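PDB 3MQQ: transcriptional regulator, LuxR family from Burkholderia thailandensis, which probably binds DNA and regulates transcription through a LuxR-type helix-turn-helix region outside this chain, which contains the PAS domain. Local coordinates for residues B[77-82]-B[87-92]; B[49-52]-B[56-59]; B[65-68]-B[73-76]; B[45-50]-B[108-113]; B[7-10]-B[15-18]. All coordinates share one frame; numbering follows the deposited sequence.

How the interactions relate
From the N terminus, interaction 5 closes first: helix 5-11 turns back on strand 15-20 within a few residues, at a place where the second subunit also packs. Interaction 4 spans the longest loop, from residues 45-50 to strand 106-112, and within that span three short contacts follow in series. Interaction 2 starts from the same residues 49-50 and closes onto helix 54-71, interaction 3 joins the far part of that helix to strand 74-81, and interaction 1 pairs that strand with strand 87-96. Strands 15-20, 106-112, 87-96 and 74-81 lie side by side in one antiparallel sheet. Leu-50 O and Lys-81 N link the 45-50 loop to the hairpin.

Interaction 1: B[77-82]-B[87-92]; sequences DRIMKR and LFWCHV
Arg-78 pairs with Cys-90, and Met-80 with Phe-88, in the beta hairpin that forms one side of the antiparallel PAS sheet. Each is a hydrogen-bonded pair with two N-H...O=C bonds. Arg-78 N reaches Cys-90 O at 3.0 Å, and Met-80 N reaches Phe-88 O at 2.8 Å. Beyond the strand end, Arg-82 lies across the Phe-88 ring. Its CB sends the chain out beside its own backbone N (chi1 -48°), and from CG to NE the chain is extended, which carries it over the ring. CG sits 3.5 Å from Phe-88 CD2, and NE passes above CD2 and CG. CZ lies 3.9 Å from the ring centroid, over the face, with guanidinium and ring planes 17° apart: a cation-pi stack. NH1 continues above CD1, while NH2 falls back over CB. The charge has further partners, Glu-86 of the hairpin turn at NE and Asp-112 of strand 106-112 at NH1, so the flat group is probably fixed in rotation as well as stacked. Arg-78, bent at chi2 and chi3, covers Val-92 with one guanidinium face and has a salt bridge to Asp-76. The sheet face carrying Ile-79, Trp-89 and Leu-87 has a CH-pi contact of its own: Ile-79 CG1 stands over the six-membered ring of Trp-89, 3.7 Å from its centroid, and Ile-79 CD1 is 3.6 Å from Trp-89 CZ2.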
# COMPACT_ATOMS: atom_id res chain seq x y z
N ASP B 77 -5.26 -10.64 6.15
CA ASP B 77 -6.19 -10.81 5.02
C ASP B 77 -7.53 -11.10 5.65
O ASP B 77 -7.60 -11.89 6.60
CB ASP B 77 -5.77 -12.02 4.20
CG ASP B 77 -4.40 -11.86 3.62
OD1 ASP B 77 -4.12 -10.79 3.05
OD2 ASP B 77 -3.59 -12.80 3.76
N ARG B 78 -8.59 -10.50 5.12
CA ARG B 78 -9.93 -10.86 5.58
C ARG B 78 -10.96 -10.70 4.51
O ARG B 78 -10.74 -10.07 3.49
CB ARG B 78 -10.35 -10.05 6.81
CG ARG B 78 -10.97 -8.70 6.49
CD ARG B 78 -9.91 -7.70 6.03
NE ARG B 78 -9.09 -7.29 7.15
CZ ARG B 78 -9.38 -6.28 7.97
NH1 ARG B 78 -10.49 -5.57 7.81
NH2 ARG B 78 -8.57 -6.00 8.96
N ILE B 79 -12.14 -11.24 4.79
CA ILE B 79 -13.26 -11.10 3.88
C ILE B 79 -13.99 -9.79 4.21
O ILE B 79 -14.31 -9.52 5.38
CB ILE B 79 -14.21 -12.31 4.02
CG1 ILE B 79 -13.50 -13.55 3.46
CG2 ILE B 79 -15.55 -12.03 3.33
CD1 ILE B 79 -14.13 -14.88 3.89
N MSE B 80 -14.20 -8.98 3.17
CA MSE B 80 -14.94 -7.74 3.27
C MSE B 80 -16.11 -7.75 2.30
O MSE B 80 -16.29 -8.71 1.56
CB MSE B 80 -13.99 -6.55 3.02
CG MSE B 80 -12.80 -6.57 4.00
SE MSE B 80 -13.33 -6.20 5.83
CE MSE B 80 -13.28 -4.26 5.76
N LYS B 81 -16.90 -6.68 2.35
CA LYS B 81 -18.16 -6.57 1.62
C LYS B 81 -18.21 -5.32 0.72
O LYS B 81 -18.19 -4.19 1.21
CB LYS B 81 -19.33 -6.54 2.62
CG LYS B 81 -20.70 -6.65 1.95
CD LYS B 81 -21.80 -6.74 3.01
CE LYS B 81 -22.01 -5.39 3.67
NZ LYS B 81 -21.98 -4.34 2.63
N ARG B 82 -18.35 -5.53 -0.59
CA ARG B 82 -18.55 -4.42 -1.52
C ARG B 82 -19.95 -3.81 -1.38
O ARG B 82 -20.86 -4.47 -0.88
CB ARG B 82 -18.31 -4.87 -2.98
CG ARG B 82 -17.03 -5.66 -3.21
CD ARG B 82 -16.80 -5.94 -4.70
NE ARG B 82 -15.91 -7.07 -4.97
CZ ARG B 82 -14.58 -6.96 -5.08
NH1 ARG B 82 -13.98 -5.78 -4.90
NH2 ARG B 82 -13.86 -8.04 -5.35
N LEU B 87 -19.12 -10.42 -1.30
CA LEU B 87 -18.04 -10.69 -0.35
C LEU B 87 -16.76 -11.02 -1.11
O LEU B 87 -16.79 -11.71 -2.15
CB LEU B 87 -18.46 -11.82 0.63
CG LEU B 87 -19.71 -11.53 1.47
CD1 LEU B 87 -20.07 -12.72 2.36
CD2 LEU B 87 -19.57 -10.26 2.32
N PHE B 88 -15.64 -10.50 -0.62
CA PHE B 88 -14.36 -10.68 -1.32
C PHE B 88 -13.22 -10.63 -0.33
O PHE B 88 -13.37 -10.12 0.78
CB PHE B 88 -14.17 -9.59 -2.39
CG PHE B 88 -13.85 -8.24 -1.82
CD1 PHE B 88 -12.55 -7.71 -1.92
CD2 PHE B 88 -14.84 -7.47 -1.20
CE1 PHE B 88 -12.26 -6.46 -1.41
CE2 PHE B 88 -14.54 -6.21 -0.67
CZ PHE B 88 -13.26 -5.71 -0.78
N TRP B 89 -12.08 -11.16 -0.75
CA TRP B 89 -10.90 -11.16 0.10
C TRP B 89 -10.08 -9.89 -0.14
O TRP B 89 -9.87 -9.48 -1.28
CB TRP B 89 -10.05 -12.37 -0.21
CG TRP B 89 -10.57 -13.60 0.45
CD1 TRP B 89 -11.49 -14.49 -0.06
CD2 TRP B 89 -10.22 -14.09 1.74
NE1 TRP B 89 -11.71 -15.51 0.85
CE2 TRP B 89 -10.93 -15.29 1.95
CE3 TRP B 89 -9.35 -13.63 2.74
CZ2 TRP B 89 -10.83 -16.02 3.13
CZ3 TRP B 89 -9.23 -14.36 3.90
CH2 TRP B 89 -9.96 -15.55 4.09
N CYS B 90 -9.65 -9.30 0.97
CA CYS B 90 -8.92 -8.04 0.95
C CYS B 90 -7.72 -8.09 1.89
O CYS B 90 -7.86 -8.47 3.03
CB CYS B 90 -9.90 -6.94 1.42
SG CYS B 90 -9.39 -5.24 1.24
N HIS B 91 -6.54 -7.65 1.43
CA HIS B 91 -5.41 -7.55 2.35
C HIS B 91 -5.44 -6.16 2.94
O HIS B 91 -5.59 -5.19 2.21
CB HIS B 91 -4.07 -7.70 1.59
CG HIS B 91 -2.86 -7.66 2.49
ND1 HIS B 91 -1.88 -6.69 2.41
CD2 HIS B 91 -2.48 -8.50 3.48
CE1 HIS B 91 -0.96 -6.94 3.33
NE2 HIS B 91 -1.30 -8.03 3.98
N VAL B 92 -5.33 -6.06 4.26
CA VAL B 92 -5.49 -4.78 4.96
C VAL B 92 -4.28 -4.55 5.84
O VAL B 92 -3.82 -5.46 6.51
CB VAL B 92 -6.79 -4.68 5.81
CG1 VAL B 92 -6.87 -3.29 6.55
CG2 VAL B 92 -8.00 -4.81 4.91

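Interaction 2: B[49-52]-B[56-59]; sequences VLYP and EFER. With EOH (ethanol), chain H.
Glu-56 opens the helical side of the contact by setting its CB 3.9 Å from Pro-52 CD, an aliphatic touch made by the stem of the side chain. The chain then bends at chi2 (-62°), and the carboxylate serves its own helix. Next, Phe-57 carries the contact with Tyr-51. Its backbone CA points at one face of the tyrosine ring, 3.8 Å from the centroid and displaced toward the rim, a CH-pi contact. The Phe-57 ring follows, with CG anti to the backbone N (chi1 165°). This brings CD1 within 3.6 Å of Tyr-51 CD2, which lies at the edge of the phenylalanine ring and in its plane. The two rings are steeply inclined, at 64°. Phe-57 also receives Arg-22 in a cation-pi contact. One turn after Glu-56, Arg-59 grips it side-on: NE holds OE2 at 2.9 Å and NH2 holds OE1 at 3.2 Å, a salt bridge along the helix. The joint belongs to the PAS fold, where the loop leading out of the 3-10 turn meets the start of helix 54-71. Tyr-51 thus has its ring held by carbon contacts while its hydroxyl turns to polar partners. Arg-78 NH1 binds the OH, and an ethanol oxygen is modelled beside it, very short at 2.5 Å, so the exact distance is doubtful. The ethanol oxygen is also bound by Arg-22 NH1. The pairing is consistent with a small pocket whose polar end, lined by Tyr-51 and two arginines, can hold a small alcohol, though the ethanol probably came from the crystallisation liquor.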
# COMPACT_ATOMS: atom_id res chain seq x y z
N VAL B 49 -19.43 -0.74 7.74
CA VAL B 49 -20.20 -1.02 6.51
C VAL B 49 -19.42 -1.85 5.48
O VAL B 49 -20.00 -2.41 4.56
CB VAL B 49 -20.83 0.28 5.89
CG1 VAL B 49 -21.75 0.93 6.88
CG2 VAL B 49 -19.77 1.28 5.39
N LEU B 50 -18.10 -1.90 5.64
CA LEU B 50 -17.22 -2.57 4.70
C LEU B 50 -17.06 -4.02 5.12
O LEU B 50 -16.54 -4.81 4.38
CB LEU B 50 -15.85 -1.89 4.64
CG LEU B 50 -15.76 -0.39 4.35
CD1 LEU B 50 -14.31 0.07 4.52
CD2 LEU B 50 -16.30 -0.02 2.98
N TYR B 51 -17.48 -4.35 6.34
CA TYR B 51 -17.40 -5.72 6.85
C TYR B 51 -18.63 -6.54 6.46
O TYR B 51 -19.70 -5.97 6.20
CB TYR B 51 -17.22 -5.72 8.38
CG TYR B 51 -15.83 -5.33 8.84
CD1 TYR B 51 -14.83 -6.30 9.00
CD2 TYR B 51 -15.49 -3.99 9.09
CE1 TYR B 51 -13.52 -5.97 9.42
CE2 TYR B 51 -14.19 -3.65 9.51
CZ TYR B 51 -13.21 -4.64 9.65
OH TYR B 51 -11.95 -4.29 10.06
N PRO B 52 -18.49 -7.88 6.43
CA PRO B 52 -19.61 -8.73 6.07
C PRO B 52 -20.78 -8.54 7.02
O PRO B 52 -21.94 -8.71 6.62
CB PRO B 52 -19.04 -10.14 6.23
CG PRO B 52 -17.55 -9.95 5.97
CD PRO B 52 -17.26 -8.65 6.67
N GLU B 56 -18.62 -9.15 12.59
CA GLU B 56 -17.28 -9.22 12.01
C GLU B 56 -16.47 -7.96 12.30
O GLU B 56 -15.30 -8.03 12.69
CB GLU B 56 -17.36 -9.46 10.50
CG GLU B 56 -17.59 -10.94 10.10
CD GLU B 56 -16.48 -11.90 10.52
OE1 GLU B 56 -15.56 -12.15 9.71
OE2 GLU B 56 -16.51 -12.41 11.66
N PHE B 57 -17.11 -6.81 12.13
CA PHE B 57 -16.48 -5.52 12.45
C PHE B 57 -16.04 -5.53 13.93
O PHE B 57 -14.91 -5.16 14.26
CB PHE B 57 -17.51 -4.42 12.19
CG PHE B 57 -17.17 -3.08 12.79
CD1 PHE B 57 -16.22 -2.27 12.21
CD2 PHE B 57 -17.89 -2.60 13.91
CE1 PHE B 57 -15.97 -1.01 12.72
CE2 PHE B 57 -17.63 -1.33 14.44
CZ PHE B 57 -16.65 -0.54 13.85
N GLU B 58 -16.91 -6.03 14.81
CA GLU B 58 -16.59 -6.09 16.25
C GLU B 58 -15.45 -7.07 16.52
O GLU B 58 -14.52 -6.74 17.25
CB GLU B 58 -17.83 -6.48 17.06
N ARG B 59 -15.52 -8.26 15.90
CA ARG B 59 -14.55 -9.32 16.14
C ARG B 59 -13.16 -8.92 15.69
O ARG B 59 -12.18 -9.07 16.45
CB ARG B 59 -14.98 -10.62 15.45
CG ARG B 59 -14.01 -11.79 15.69
CD ARG B 59 -14.38 -13.03 14.86
NE ARG B 59 -14.19 -12.85 13.41
CZ ARG B 59 -13.08 -13.15 12.74
NH1 ARG B 59 -12.02 -13.64 13.38
NH2 ARG B 59 -13.02 -12.95 11.43
C1 EOH H . -10.77 -1.07 11.19
C2 EOH H . -10.90 -0.25 12.45
O EOH H . -11.73 -2.08 11.16

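Interaction 3: B[65-68]-B[73-76]; sequences SPVM and SYAD
Met-68 and Val-67 reach residues 73-74 through chi1 angles near 180°, which put Met-68 CG and Val-67 CG1 anti to their backbone nitrogens; Tyr-74 has the same setting, with CG anti to N (chi1 -180°). The selenomethionine chain of Met-68 then bends at chi2 and chi3, so that it folds over the start of the strand. Its SE comes to 3.5 Å from Ser-73 CA and 3.6 Å from Ser-73 N, lying against the backbone rather than against a side chain. Its terminal CE goes on to Tyr-74 CB at 3.9 Å. Val-67 takes the ring itself: CG1 is 3.7 Å from Tyr-74 CD1, and CB lies at the ring edge, in its plane, 3.8 Å from the same CD1. Both side chains meet the tyrosine at about a right angle. In the PAS fold this is where helix 54-71 ends and the chain turns back into the outer strand of the antiparallel sheet, so the contact joins the end of the helix to the start of the strand by apolar packing, with no hydrogen bond across it. Trp-108 of strand 106-112 lies against both Met-68 and Tyr-74, and Ile-64, a turn earlier on the helix, against Tyr-74 as well. Pro-102 also packs on Met-68, in the loop that includes Leu-103 and Ala-104 of the sodium site. At its far end the tyrosine is polar: OH donates to Asp-76 OD2 two residues on, at 2.5 Å, a very short distance. OD1 of the same carboxylate has a salt bridge to Arg-78 NE.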
# COMPACT_ATOMS: atom_id res chain seq x y z
N SER B 65 -6.72 -4.53 17.99
CA SER B 65 -6.18 -3.77 19.13
C SER B 65 -4.87 -4.30 19.74
O SER B 65 -3.87 -3.59 19.70
CB SER B 65 -7.25 -3.50 20.19
OG SER B 65 -8.19 -2.56 19.70
N PRO B 66 -4.86 -5.55 20.25
CA PRO B 66 -3.64 -6.00 20.92
C PRO B 66 -2.44 -6.21 19.99
O PRO B 66 -1.30 -5.98 20.41
CB PRO B 66 -4.06 -7.31 21.60
CG PRO B 66 -5.22 -7.79 20.81
CD PRO B 66 -5.94 -6.55 20.36
N VAL B 67 -2.68 -6.60 18.74
CA VAL B 67 -1.60 -6.69 17.77
C VAL B 67 -1.03 -5.31 17.51
O VAL B 67 0.18 -5.13 17.49
CB VAL B 67 -2.06 -7.34 16.43
CG1 VAL B 67 -0.90 -7.42 15.42
CG2 VAL B 67 -2.61 -8.74 16.69
N MSE B 68 -1.92 -4.33 17.32
CA MSE B 68 -1.47 -2.97 17.02
C MSE B 68 -0.72 -2.34 18.19
O MSE B 68 0.29 -1.65 17.99
CB MSE B 68 -2.65 -2.08 16.60
CG MSE B 68 -2.24 -0.65 16.28
SE MSE B 68 -1.40 -0.46 14.51
CE MSE B 68 -3.03 -0.34 13.44
N SER B 73 1.96 -1.82 14.38
CA SER B 73 1.37 -1.92 13.03
C SER B 73 0.56 -3.20 12.95
O SER B 73 0.65 -4.06 13.83
CB SER B 73 2.43 -1.86 11.92
OG SER B 73 3.13 -3.09 11.77
N TYR B 74 -0.24 -3.32 11.90
CA TYR B 74 -1.15 -4.43 11.77
C TYR B 74 -1.30 -4.79 10.31
O TYR B 74 -1.38 -3.92 9.47
CB TYR B 74 -2.51 -4.03 12.31
CG TYR B 74 -3.52 -5.14 12.21
CD1 TYR B 74 -3.58 -6.13 13.19
CD2 TYR B 74 -4.39 -5.23 11.12
CE1 TYR B 74 -4.49 -7.17 13.10
CE2 TYR B 74 -5.31 -6.27 11.02
CZ TYR B 74 -5.35 -7.23 12.02
OH TYR B 74 -6.24 -8.26 11.95
N ALA B 75 -1.35 -6.09 10.02
CA ALA B 75 -1.67 -6.54 8.68
C ALA B 75 -2.41 -7.86 8.78
O ALA B 75 -2.11 -8.72 9.65
CB ALA B 75 -0.40 -6.69 7.82
N ASP B 76 -3.42 -8.00 7.92
CA ASP B 76 -4.04 -9.30 7.74
C ASP B 76 -4.68 -9.46 6.37
O ASP B 76 -4.61 -8.60 5.52
CB ASP B 76 -5.09 -9.57 8.84
CG ASP B 76 -6.36 -8.76 8.65
OD1 ASP B 76 -6.65 -8.36 7.51
OD2 ASP B 76 -7.09 -8.52 9.64

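Interaction 4: B[45-50]-B[108-113]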
# COMPACT_ATOMS: atom_id res chain seq x y z
N ARG B 45 -17.94 7.57 6.63
CA ARG B 45 -18.55 6.27 6.85
C ARG B 45 -17.76 5.45 7.87
O ARG B 45 -16.51 5.38 7.77
CB ARG B 45 -18.66 5.51 5.50
CG ARG B 45 -19.69 4.40 5.51
CD ARG B 45 -21.14 4.95 5.49
NE ARG B 45 -21.51 5.31 4.13
CZ ARG B 45 -22.74 5.26 3.63
NH1 ARG B 45 -23.79 4.84 4.35
NH2 ARG B 45 -22.94 5.64 2.38
N SER B 46 -18.45 4.84 8.84
CA SER B 46 -17.80 3.82 9.71
C SER B 46 -17.25 2.67 8.86
O SER B 46 -17.90 2.24 7.91
CB SER B 46 -18.78 3.23 10.73
OG SER B 46 -18.13 2.21 11.47
N PHE B 47 -16.05 2.18 9.18
CA PHE B 47 -15.54 0.95 8.57
C PHE B 47 -16.55 -0.20 8.68
O PHE B 47 -16.51 -1.12 7.88
CB PHE B 47 -14.27 0.52 9.27
CG PHE B 47 -13.03 1.22 8.80
CD1 PHE B 47 -12.70 1.31 7.44
CD2 PHE B 47 -12.13 1.69 9.73
CE1 PHE B 47 -11.50 1.92 7.03
CE2 PHE B 47 -10.92 2.29 9.34
CZ PHE B 47 -10.61 2.40 7.99
N GLU B 48 -17.45 -0.15 9.67
CA GLU B 48 -18.41 -1.27 9.89
C GLU B 48 -19.15 -1.71 8.61
O GLU B 48 -19.45 -2.90 8.41
CB GLU B 48 -19.44 -0.83 10.96
CG GLU B 48 -20.53 -1.85 11.38
CD GLU B 48 -21.49 -1.28 12.45
OE1 GLU B 48 -22.29 -2.06 13.02
OE2 GLU B 48 -21.45 -0.05 12.73
N VAL B 49 -19.43 -0.74 7.74
CA VAL B 49 -20.20 -1.02 6.51
C VAL B 49 -19.42 -1.85 5.48
O VAL B 49 -20.00 -2.41 4.56
CB VAL B 49 -20.83 0.28 5.89
CG1 VAL B 49 -21.75 0.93 6.88
CG2 VAL B 49 -19.77 1.28 5.39
N LEU B 50 -18.10 -1.90 5.64
CA LEU B 50 -17.22 -2.57 4.70
C LEU B 50 -17.06 -4.02 5.12
O LEU B 50 -16.54 -4.81 4.38
CB LEU B 50 -15.85 -1.89 4.64
CG LEU B 50 -15.76 -0.39 4.35
CD1 LEU B 50 -14.31 0.07 4.52
CD2 LEU B 50 -16.30 -0.02 2.98
N TRP B 108 -4.63 3.45 6.88
CA TRP B 108 -5.03 2.07 6.55
C TRP B 108 -4.98 1.84 5.06
O TRP B 108 -5.29 2.75 4.30
CB TRP B 108 -6.45 1.81 7.06
CG TRP B 108 -6.47 1.76 8.57
CD1 TRP B 108 -6.56 2.82 9.44
CD2 TRP B 108 -6.35 0.59 9.36
NE1 TRP B 108 -6.50 2.37 10.74
CE2 TRP B 108 -6.39 1.00 10.72
CE3 TRP B 108 -6.22 -0.76 9.05
CZ2 TRP B 108 -6.30 0.09 11.77
CZ3 TRP B 108 -6.14 -1.68 10.11
CH2 TRP B 108 -6.17 -1.24 11.45
N THR B 109 -4.58 0.63 4.67
CA THR B 109 -4.46 0.27 3.25
C THR B 109 -5.35 -0.92 2.97
O THR B 109 -5.53 -1.76 3.83
CB THR B 109 -3.00 -0.07 2.79
OG1 THR B 109 -2.61 -1.36 3.30
CG2 THR B 109 -1.97 0.97 3.22
N PHE B 110 -5.86 -1.00 1.74
CA PHE B 110 -6.75 -2.09 1.34
C PHE B 110 -6.36 -2.53 -0.07
O PHE B 110 -6.18 -1.68 -0.92
CB PHE B 110 -8.19 -1.55 1.27
CG PHE B 110 -8.72 -1.11 2.60
CD1 PHE B 110 -9.57 -1.93 3.32
CD2 PHE B 110 -8.35 0.12 3.13
CE1 PHE B 110 -10.02 -1.53 4.59
CE2 PHE B 110 -8.83 0.52 4.39
CZ PHE B 110 -9.65 -0.30 5.10
N GLU B 111 -6.23 -3.83 -0.31
CA GLU B 111 -5.95 -4.28 -1.63
C GLU B 111 -6.84 -5.48 -1.94
O GLU B 111 -6.89 -6.41 -1.17
CB GLU B 111 -4.47 -4.66 -1.74
CG GLU B 111 -4.11 -5.20 -3.10
CD GLU B 111 -2.66 -5.57 -3.21
OE1 GLU B 111 -2.04 -5.82 -2.16
OE2 GLU B 111 -2.14 -5.60 -4.34
N ASP B 112 -7.56 -5.44 -3.07
CA ASP B 112 -8.44 -6.54 -3.48
C ASP B 112 -7.58 -7.71 -3.91
O ASP B 112 -6.65 -7.56 -4.75
CB ASP B 112 -9.34 -6.07 -4.65
CG ASP B 112 -10.47 -7.03 -5.00
OD1 ASP B 112 -10.48 -8.19 -4.58
OD2 ASP B 112 -11.34 -6.61 -5.79
N LEU B 113 -7.87 -8.88 -3.34
CA LEU B 113 -7.11 -10.07 -3.68
C LEU B 113 -7.84 -10.95 -4.69
O LEU B 113 -7.46 -12.10 -4.88
CB LEU B 113 -6.74 -10.86 -2.42
CG LEU B 113 -6.07 -10.02 -1.32
CD1 LEU B 113 -5.91 -10.84 -0.08
CD2 LEU B 113 -4.72 -9.44 -1.78
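Just ahead of Phe-47, the residue that meets Trp-108 and Phe-110, Ser-46 shapes the backbone: its OG accepts from Glu-48 N at 3.0 Å, an ST turn that opens the 3-10 segment 47-50. Phe-47 then points its ring across to strand 108-112. CG lies anti to the carbonyl carbon (chi1 -82°), which carries the ring away from the turn and into the interior. Its edge addresses the face of Trp-108: the phenylalanine and five-membered ring centroids are 5.5 Å apart, with the planes at 68°, an edge-to-face pair in which CZ is 4.2 Å from Trp-108 CG. The same ring touches Phe-110 by a corner, with CE1 3.5 Å from Phe-110 CZ; here the planes are 41° apart, an oblique arrangement. Leu-50 ends the turn, where its N donates to Phe-47 O, and its CD1 sits at the edge of the Phe-47 ring, in the ring plane. The three rings form a buried aromatic cluster near the centre of the chain, packed against Val-17 of strand 15-20 and Val-92 of strand 87-96. This is the concave interior of the PAS fold, where a loop between helices closes over the sheet. All across the contact is carbon meeting carbon, so it probably rests on dispersion, on exclusion of water and on the weak edge-to-face attraction of the rings. Phe-47 also lies close to a bound ethanol, consistent with this wall of the cluster bordering a pocket.

Interaction 5: B[7-10]-B[15-18]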
# COMPACT_ATOMS: atom_id res chain seq x y z
N THR B 7 -1.28 14.31 -4.25
CA THR B 7 -1.36 13.56 -5.51
C THR B 7 -1.01 12.07 -5.33
O THR B 7 -1.71 11.21 -5.87
CB THR B 7 -0.49 14.19 -6.62
OG1 THR B 7 -0.87 15.57 -6.80
CG2 THR B 7 -0.70 13.47 -7.95
N ALA B 8 0.05 11.77 -4.58
CA ALA B 8 0.42 10.37 -4.35
C ALA B 8 -0.74 9.61 -3.70
O ALA B 8 -1.10 8.53 -4.14
CB ALA B 8 1.68 10.25 -3.49
N PHE B 9 -1.32 10.21 -2.68
CA PHE B 9 -2.46 9.59 -1.97
C PHE B 9 -3.58 9.24 -2.98
O PHE B 9 -4.10 8.13 -3.00
CB PHE B 9 -2.98 10.55 -0.91
CG PHE B 9 -4.16 10.03 -0.13
CD1 PHE B 9 -3.96 9.26 1.02
CD2 PHE B 9 -5.46 10.32 -0.53
CE1 PHE B 9 -5.07 8.79 1.77
CE2 PHE B 9 -6.57 9.87 0.23
CZ PHE B 9 -6.36 9.09 1.38
N HIS B 10 -3.95 10.22 -3.80
CA HIS B 10 -5.03 10.00 -4.77
C HIS B 10 -4.71 9.11 -5.97
O HIS B 10 -5.64 8.52 -6.56
CB HIS B 10 -5.64 11.34 -5.17
CG HIS B 10 -6.48 11.93 -4.08
ND1 HIS B 10 -6.14 13.07 -3.39
CD2 HIS B 10 -7.64 11.49 -3.53
CE1 HIS B 10 -7.07 13.33 -2.49
NE2 HIS B 10 -7.99 12.39 -2.55
N GLY B 15 -6.04 0.93 -2.23
CA GLY B 15 -6.97 1.73 -1.46
C GLY B 15 -6.30 2.30 -0.23
O GLY B 15 -5.59 1.59 0.48
N LEU B 16 -6.47 3.59 -0.02
CA LEU B 16 -5.89 4.23 1.19
C LEU B 16 -6.97 4.95 1.96
O LEU B 16 -7.91 5.54 1.38
CB LEU B 16 -4.81 5.25 0.83
CG LEU B 16 -3.59 4.73 0.10
CD1 LEU B 16 -2.72 5.90 -0.31
CD2 LEU B 16 -2.83 3.75 0.98
N VAL B 17 -6.83 4.96 3.28
CA VAL B 17 -7.79 5.65 4.17
C VAL B 17 -7.03 6.37 5.24
O VAL B 17 -6.13 5.80 5.83
CB VAL B 17 -8.78 4.65 4.89
CG1 VAL B 17 -9.54 5.33 6.07
CG2 VAL B 17 -9.76 4.01 3.91
N LEU B 18 -7.40 7.63 5.49
CA LEU B 18 -7.04 8.34 6.73
C LEU B 18 -8.23 8.19 7.67
O LEU B 18 -9.33 8.60 7.32
CB LEU B 18 -6.72 9.82 6.45
CG LEU B 18 -5.81 10.06 5.26
CD1 LEU B 18 -5.54 11.59 5.08
CD2 LEU B 18 -4.49 9.30 5.46
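Phe-9 CE1 is the meeting point of this helix-to-sheet contact: Leu-16 CB comes obliquely to the ring at 3.7 Å, and Leu-18 CD2 at 3.8 Å. At the ring edge, in the plane, lies NE2 of the next residue, His-10, whose own ring has Phe-9 CD2 3.8 Å above one face. The motif is the N-terminal helix 5-11 laid against strand 15-20 of the antiparallel PAS sheet. Phe-9 has CG anti to its own N (chi1 179°), which swings the ring out from the helix side and in between the two leucines. Leu-16 and Phe-9 slide past each other in opposite directions, whereas Leu-18 comes in at a slant. No hydrogen bond joins the segments directly, but Asn-28 bridges them, giving ND2 to Phe-9 O and taking Leu-16 N on OD1. The second subunit also packs here. Tyr-5 of that subunit meets the Phe-9 ring, Leu-18 of it packs on Ala-8, and Ala-8 of it packs on Leu-18, so the contact lies at the dimer interface. Beyond CB, the Leu-16 branch CD1 stays with the helix, 3.8 Å from both Phe-9 CD1 and Phe-9 O.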